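Local coordinates for protein putative dehydrogenase (Pseudomonas fluorescens, PDB 6UUG) that oxidises methanesulfinate as the monooxygenase component of a two-component flavin-dependent system in bacterial sulfur assimilation, built on an acyl-CoA dehydrogenase-like fold, at residues L69-I74 / Q131-N136; W137-A142 / S174-A179; I192-S197 / E232-P237. One frame throughout, in Å; residues are numbered along the deposited sequence. Where two conformers were deposited one is given.

Contact 1: residues L69-I74 / Q131-N136; sequences LLALSI and QTARQN
I74 and T132 meet through their methyl groups, the isoleucine reaching CD1 obliquely across the threonine to lie 3.7 Å from T132 CG2. The threonine can offer that methyl because CG2 stands anti to its backbone N while OG1 (chi1 -64°) sits beside the N, where it is hydrogen-bonded to W128 O within the same chain. One residue further along the helix, A71 directs its CB at the flank of A133, CB to CB at 4.0 Å, and these small side chains let the loop come close to the helix: their CA atoms are 5.1 Å apart. This is packing inside the N-terminal helical domain of the acyl-CoA dehydrogenase fold, where the chain between helices 58-67 and 85-96 lies against the C-terminal turn of helix 122-135. Just past that turn, N136 leaves helical geometry with positive phi (49°). L70 points CD1 at the backbone of N136 and touches its O at 3.6 Å, an apolar branch against a carbonyl. The asparagine side chain brings OD1 to the CB end of the leucine. A water accepts from L70 N at 2.9 Å and lies close to N136 OD1, though that second leg is doubtful. On the far side of the loop, L69 packs on helices 32-53, 85-96 and 100-119.

Contact 2: residues W137-A142 / S174-A179; sequences WFWGNA and SQMLIA
M176 fits its bent side chain into the angle between two indoles, W137 and W139. Its CB lies over the centre of the six-membered ring of W139, a CH-pi contact of 3.5 Å to the centroid, and the two side chains run side by side in the same direction. CG then reaches W137, 3.6 Å from CE3, while chi2 (-71°) and chi3 (-64°) fold the thioether back so that CE arrives at W139 CH2. The sulfur makes Met-aromatic contacts with both rings, obliquely to W137 and more distantly above the W139 face. I178 fills the next place along W139, its CD1 at the ring edge 3.9 Å from CZ3. On the opposite face of this parallel strand pair, L177 lays CD2 against the backbone of G140, where a CB would lie tightly against that methyl and S174 OG. Q175 packs CG by W137 CD1 and curls OE1 back to accept a hydrogen bond from F138 N at 2.9 Å; R65 also binds OE1. F138 O takes Q175 N and, weakly, M176 N; G140 N to M176 O (2.8 Å) continues the parallel ladder. Strand 176-183 lies between 139-142 and 189-196, with helix 100-119 packed on W139 and I178, and W128 of helix 122-135 against M176.

Contact 3: residues I192-S197 / E232-P237; sequences IAAIPS and ELLLDP
E232 lies along the backbone of A194, joined to the edge strand of the small beta domain that characterises the acyl-CoA dehydrogenase fold. A single beta bridge, A193 with L233, fastens the two segments: A194 N donates to E232 O, and L234 N donates to I192 O at 2.8 Å in a nearly straight bond (177°). From this anchored backbone the glutamate side chain can be followed outward. Its CB rests 3.5 Å from A194 O, and CG stays beside the same carbonyl oxygen at 3.7 Å. With chi2 at 169° the chain runs on extended and carries CD to I195 CG2. At the tip the carboxylate divides its roles. E232 OE1 touches I195 CG2 at 3.9 Å and accepts a hydrogen bond from the backbone N of E229. OE2 approaches P196 CD, forms a salt bridge with R199 and accepts a hydrogen bond from a water that also donates to A194 O. Replaced by alanine, the position is likely to leave R199 without its carboxylate mate, the E229 amide without that acceptor and the water link to A194 broken. Farther along, L234 sets CD1 3.8 Å from I192 CG2, crossing that side chain at a slant, and L233 brings CD2 to A193 CB. A second water closes the other end, accepting from I192 N and donating to L234 O, each at 2.8 Å.

From the N terminus, contact 1 comes first, closing a largely helical loop between 69-74 and the end of helix 122-135. The chain passes directly into 137-142, and contact 2 closes the next loop, which holds short strands and no helix. Contact 3 closes a third loop, again without helix, bringing the chain after strand 221-228 back to strand 189-196. The three loops stand in series, none enclosing or crossing another. Contacts 1 and 2 touch where T132 OG1 probably hydrogen-bonds W139 NE1, joining helical domain to sheet. Contacts 2 and 3 share that sheet: S174 OG meets S197 OG, and L177 N meets I195 O. Contacts 1 and 3 do not touch, their centres about 18 Å apart.

Contact 1: residues L69-I74 / Q131-N136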
# COMPACT_ATOMS: atom_id res chain seq x y z
N LEU A 69 29.76 -0.74 -29.30
CA LEU A 69 28.80 0.06 -28.55
C LEU A 69 29.47 1.01 -27.54
O LEU A 69 28.78 1.87 -26.99
CB LEU A 69 27.79 -0.84 -27.83
CG LEU A 69 26.89 -1.71 -28.73
CD1 LEU A 69 26.08 -2.73 -27.90
CD2 LEU A 69 25.96 -0.88 -29.60
N LEU A 70 30.77 0.88 -27.28
CA LEU A 70 31.40 1.90 -26.45
C LEU A 70 31.47 3.25 -27.14
O LEU A 70 31.72 4.26 -26.47
CB LEU A 70 32.80 1.46 -26.01
CG LEU A 70 32.88 0.24 -25.09
CD1 LEU A 70 34.33 -0.00 -24.66
CD2 LEU A 70 31.98 0.40 -23.85
N ALA A 71 31.23 3.31 -28.44
CA ALA A 71 31.18 4.56 -29.18
C ALA A 71 29.74 4.98 -29.49
O ALA A 71 29.52 5.85 -30.34
CB ALA A 71 31.99 4.45 -30.48
N LEU A 72 28.76 4.37 -28.81
CA LEU A 72 27.36 4.60 -29.16
C LEU A 72 26.98 6.08 -29.04
O LEU A 72 26.28 6.62 -29.90
CB LEU A 72 26.46 3.74 -28.27
CG LEU A 72 24.95 3.79 -28.51
CD1 LEU A 72 24.66 3.41 -29.96
CD2 LEU A 72 24.22 2.83 -27.55
N SER A 73 27.42 6.73 -27.96
CA SER A 73 27.04 8.12 -27.69
C SER A 73 27.93 9.14 -28.40
O SER A 73 27.60 10.33 -28.39
CB SER A 73 27.09 8.40 -26.19
OG SER A 73 28.41 8.28 -25.71
N ILE A 74 29.02 8.70 -29.03
CA ILE A 74 29.96 9.64 -29.66
C ILE A 74 29.45 9.97 -31.06
O ILE A 74 29.07 9.05 -31.80
CB ILE A 74 31.36 9.02 -29.70
CG1 ILE A 74 31.89 8.86 -28.27
CG2 ILE A 74 32.31 9.88 -30.53
CD1 ILE A 74 33.08 7.91 -28.15
N GLN A 131 39.71 9.22 -29.90
CA GLN A 131 40.51 8.07 -29.47
C GLN A 131 39.63 6.97 -28.88
O GLN A 131 39.92 5.78 -29.06
CB GLN A 131 41.56 8.51 -28.45
CG GLN A 131 42.57 9.50 -29.00
CD GLN A 131 43.52 9.99 -27.93
OE1 GLN A 131 44.65 9.51 -27.82
NE2 GLN A 131 43.06 10.93 -27.12
N THR A 132 38.57 7.34 -28.17
CA THR A 132 37.67 6.34 -27.61
C THR A 132 37.00 5.52 -28.70
O THR A 132 36.87 4.29 -28.58
CB THR A 132 36.62 7.02 -26.72
OG1 THR A 132 37.28 7.65 -25.61
CG2 THR A 132 35.60 6.02 -26.20
N ALA A 133 36.55 6.18 -29.77
CA ALA A 133 35.89 5.48 -30.86
C ALA A 133 36.86 4.62 -31.65
O ALA A 133 36.53 3.51 -32.06
CB ALA A 133 35.21 6.50 -31.78
N ARG A 134 38.09 5.11 -31.85
CA ARG A 134 39.06 4.37 -32.64
C ARG A 134 39.59 3.16 -31.88
O ARG A 134 39.79 2.09 -32.47
CB ARG A 134 40.20 5.30 -33.06
CG ARG A 134 41.38 4.62 -33.73
CD ARG A 134 42.40 5.66 -34.18
NE ARG A 134 42.61 6.68 -33.15
CZ ARG A 134 43.66 6.72 -32.34
NH1 ARG A 134 44.62 5.80 -32.45
NH2 ARG A 134 43.76 7.68 -31.44
N GLN A 135 39.81 3.30 -30.57
CA GLN A 135 40.46 2.25 -29.79
C GLN A 135 39.54 1.55 -28.79
O GLN A 135 40.03 0.73 -28.01
CB GLN A 135 41.67 2.84 -29.05
CG GLN A 135 42.57 3.67 -29.94
CD GLN A 135 43.69 4.33 -29.17
OE1 GLN A 135 44.05 5.48 -29.44
NE2 GLN A 135 44.24 3.61 -28.19
N ASN A 136 38.24 1.83 -28.81
CA ASN A 136 37.27 1.24 -27.88
C ASN A 136 37.75 1.31 -26.42
O ASN A 136 37.72 0.32 -25.69
CB ASN A 136 36.94 -0.21 -28.26
CG ASN A 136 36.14 -0.30 -29.54
OD1 ASN A 136 34.98 0.09 -29.59
ND2 ASN A 136 36.77 -0.83 -30.58
O HOH W 1 32.93 -0.72 -28.35

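Contact 2: residues W137-A142 / S174-A179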
# COMPACT_ATOMS: atom_id res chain seq x y z
N TRP A 137 38.18 2.50 -26.01
CA TRP A 137 38.50 2.76 -24.61
C TRP A 137 37.26 2.62 -23.74
O TRP A 137 36.20 3.16 -24.07
CB TRP A 137 39.06 4.17 -24.44
CG TRP A 137 40.45 4.41 -24.95
CD1 TRP A 137 41.33 3.49 -25.45
CD2 TRP A 137 41.11 5.67 -24.98
NE1 TRP A 137 42.51 4.11 -25.80
CE2 TRP A 137 42.40 5.45 -25.52
CE3 TRP A 137 40.75 6.97 -24.61
CZ2 TRP A 137 43.31 6.49 -25.70
CZ3 TRP A 137 41.66 7.99 -24.79
CH2 TRP A 137 42.93 7.74 -25.32
N PHE A 138 37.40 1.92 -22.61
CA PHE A 138 36.35 1.78 -21.61
C PHE A 138 36.63 2.80 -20.51
O PHE A 138 37.71 2.79 -19.91
CB PHE A 138 36.35 0.35 -21.05
CG PHE A 138 34.96 -0.23 -20.76
CD1 PHE A 138 34.03 0.48 -20.01
CD2 PHE A 138 34.62 -1.48 -21.22
CE1 PHE A 138 32.77 -0.07 -19.73
CE2 PHE A 138 33.36 -2.04 -20.96
CZ PHE A 138 32.44 -1.33 -20.21
N TRP A 139 35.67 3.70 -20.26
CA TRP A 139 35.83 4.77 -19.27
C TRP A 139 35.18 4.36 -17.95
O TRP A 139 34.05 3.88 -17.94
CB TRP A 139 35.18 6.07 -19.76
CG TRP A 139 35.96 6.78 -20.84
CD1 TRP A 139 36.21 6.32 -22.10
CD2 TRP A 139 36.54 8.09 -20.76
NE1 TRP A 139 36.93 7.26 -22.81
CE2 TRP A 139 37.15 8.35 -22.01
CE3 TRP A 139 36.63 9.06 -19.75
CZ2 TRP A 139 37.82 9.54 -22.27
CZ3 TRP A 139 37.30 10.24 -20.02
CH2 TRP A 139 37.89 10.47 -21.27
N GLY A 140 35.90 4.58 -16.84
CA GLY A 140 35.43 4.22 -15.53
C GLY A 140 35.25 5.44 -14.63
O GLY A 140 35.62 6.57 -14.98
N ASN A 141 34.67 5.20 -13.46
CA ASN A 141 34.27 6.26 -12.55
C ASN A 141 35.16 6.28 -11.32
O ASN A 141 35.39 5.24 -10.70
CB ASN A 141 32.82 6.09 -12.10
CG ASN A 141 32.43 7.07 -11.01
OD1 ASN A 141 32.45 8.28 -11.22
ND2 ASN A 141 32.09 6.56 -9.83
N ALA A 142 35.64 7.47 -10.96
CA ALA A 142 36.32 7.73 -9.70
C ALA A 142 35.90 9.08 -9.16
O ALA A 142 36.70 9.78 -8.52
CB ALA A 142 37.84 7.66 -9.86
N SER A 174 39.62 -0.61 -16.97
CA SER A 174 39.25 0.58 -17.72
C SER A 174 40.49 1.22 -18.32
O SER A 174 41.62 0.98 -17.88
CB SER A 174 38.49 1.60 -16.85
OG SER A 174 39.36 2.27 -15.94
N GLN A 175 40.27 2.02 -19.35
CA GLN A 175 41.35 2.77 -20.00
C GLN A 175 41.45 4.20 -19.51
O GLN A 175 42.56 4.74 -19.41
CB GLN A 175 41.15 2.76 -21.52
CG GLN A 175 41.56 1.46 -22.22
CD GLN A 175 40.79 0.25 -21.74
OE1 GLN A 175 39.58 0.13 -21.96
NE2 GLN A 175 41.49 -0.68 -21.08
N MET A 176 40.32 4.82 -19.18
CA MET A 176 40.30 6.19 -18.70
C MET A 176 39.40 6.26 -17.48
O MET A 176 38.46 5.46 -17.33
CB MET A 176 39.79 7.16 -19.78
CG MET A 176 40.70 7.31 -21.00
SD MET A 176 42.22 8.21 -20.62
CE MET A 176 41.60 9.83 -20.17
N LEU A 177 39.71 7.21 -16.59
CA LEU A 177 38.94 7.47 -15.38
C LEU A 177 38.59 8.94 -15.30
O LEU A 177 39.36 9.82 -15.70
CB LEU A 177 39.72 7.12 -14.10
CG LEU A 177 40.20 5.71 -13.82
CD1 LEU A 177 41.02 5.75 -12.54
CD2 LEU A 177 39.00 4.79 -13.67
N ILE A 178 37.40 9.21 -14.76
CA ILE A 178 37.03 10.54 -14.31
C ILE A 178 37.26 10.55 -12.80
O ILE A 178 36.57 9.84 -12.06
CB ILE A 178 35.58 10.88 -14.65
CG1 ILE A 178 35.34 10.79 -16.17
CG2 ILE A 178 35.22 12.25 -14.10
CD1 ILE A 178 35.76 12.01 -16.93
N ALA A 179 38.21 11.35 -12.33
CA ALA A 179 38.57 11.39 -10.91
C ALA A 179 38.33 12.79 -10.36
O ALA A 179 38.56 13.79 -11.05
CB ALA A 179 40.04 10.99 -10.70

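Contact 3: residues I192-S197 / E232-P237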
# COMPACT_ATOMS: atom_id res chain seq x y z
N ILE A 192 37.65 18.24 -11.14
CA ILE A 192 37.43 17.01 -11.90
C ILE A 192 38.49 16.90 -12.99
O ILE A 192 38.80 17.89 -13.66
CB ILE A 192 36.02 16.97 -12.53
CG1 ILE A 192 34.96 17.51 -11.56
CG2 ILE A 192 35.70 15.56 -12.99
CD1 ILE A 192 34.77 16.67 -10.34
N ALA A 193 39.03 15.70 -13.18
CA ALA A 193 40.02 15.46 -14.22
C ALA A 193 39.73 14.14 -14.92
O ALA A 193 39.16 13.23 -14.33
CB ALA A 193 41.45 15.44 -13.65
N ALA A 194 40.14 14.04 -16.19
CA ALA A 194 40.11 12.80 -16.94
C ALA A 194 41.54 12.31 -17.13
O ALA A 194 42.35 13.00 -17.74
CB ALA A 194 39.43 12.99 -18.30
N ILE A 195 41.85 11.13 -16.60
CA ILE A 195 43.23 10.65 -16.61
C ILE A 195 43.27 9.16 -16.91
O ILE A 195 42.29 8.44 -16.68
CB ILE A 195 43.95 10.94 -15.27
CG1 ILE A 195 43.23 10.27 -14.10
CG2 ILE A 195 44.08 12.45 -15.03
CD1 ILE A 195 43.88 10.56 -12.76
N PRO A 196 44.38 8.68 -17.47
CA PRO A 196 44.49 7.25 -17.78
C PRO A 196 44.40 6.41 -16.52
O PRO A 196 44.95 6.77 -15.47
CB PRO A 196 45.87 7.12 -18.44
CG PRO A 196 46.19 8.48 -18.92
CD PRO A 196 45.56 9.43 -17.94
N SER A 197 43.68 5.28 -16.61
CA SER A 197 43.44 4.47 -15.43
C SER A 197 44.69 3.77 -14.93
O SER A 197 44.76 3.40 -13.76
CB SER A 197 42.35 3.44 -15.70
OG SER A 197 41.28 4.03 -16.42
N GLU A 232 44.19 18.18 -18.54
CA GLU A 232 43.31 17.09 -18.15
C GLU A 232 42.21 17.53 -17.20
O GLU A 232 41.32 16.73 -16.90
CB GLU A 232 44.14 15.96 -17.54
CG GLU A 232 45.12 15.37 -18.57
CD GLU A 232 46.14 14.44 -17.97
OE1 GLU A 232 46.65 14.72 -16.86
OE2 GLU A 232 46.43 13.41 -18.61
N LEU A 233 42.24 18.79 -16.74
CA LEU A 233 41.23 19.30 -15.82
C LEU A 233 40.00 19.75 -16.59
O LEU A 233 40.10 20.43 -17.61
CB LEU A 233 41.79 20.47 -15.01
CG LEU A 233 43.04 20.17 -14.18
CD1 LEU A 233 43.58 21.45 -13.54
CD2 LEU A 233 42.72 19.14 -13.12
N LEU A 234 38.82 19.41 -16.06
CA LEU A 234 37.56 19.76 -16.71
C LEU A 234 37.06 21.06 -16.08
O LEU A 234 36.25 21.05 -15.16
CB LEU A 234 36.55 18.62 -16.56
CG LEU A 234 37.05 17.19 -16.78
CD1 LEU A 234 35.88 16.19 -16.74
CD2 LEU A 234 37.84 17.05 -18.08
N LEU A 235 37.53 22.18 -16.61
CA LEU A 235 37.33 23.48 -15.99
C LEU A 235 36.48 24.45 -16.79
O LEU A 235 35.87 25.34 -16.20
CB LEU A 235 38.69 24.16 -15.72
CG LEU A 235 39.55 23.51 -14.63
CD1 LEU A 235 40.95 24.11 -14.64
CD2 LEU A 235 38.89 23.69 -13.27
N ASP A 236 36.41 24.30 -18.11
CA ASP A 236 35.74 25.28 -18.96
C ASP A 236 34.64 24.61 -19.77
O ASP A 236 34.93 23.96 -20.79
CB ASP A 236 36.75 25.95 -19.89
CG ASP A 236 36.34 27.36 -20.29
OD1 ASP A 236 35.37 27.89 -19.71
OD2 ASP A 236 36.99 27.94 -21.20
N PRO A 237 33.36 24.76 -19.39
CA PRO A 237 32.82 25.59 -18.30
C PRO A 237 32.82 24.95 -16.92
O PRO A 237 32.41 25.60 -15.96
CB PRO A 237 31.39 25.84 -18.76
CG PRO A 237 31.02 24.57 -19.46
CD PRO A 237 32.28 24.13 -20.17
O HOH W 2 36.59 20.56 -12.39
O HOH W 3 44.22 12.24 -19.73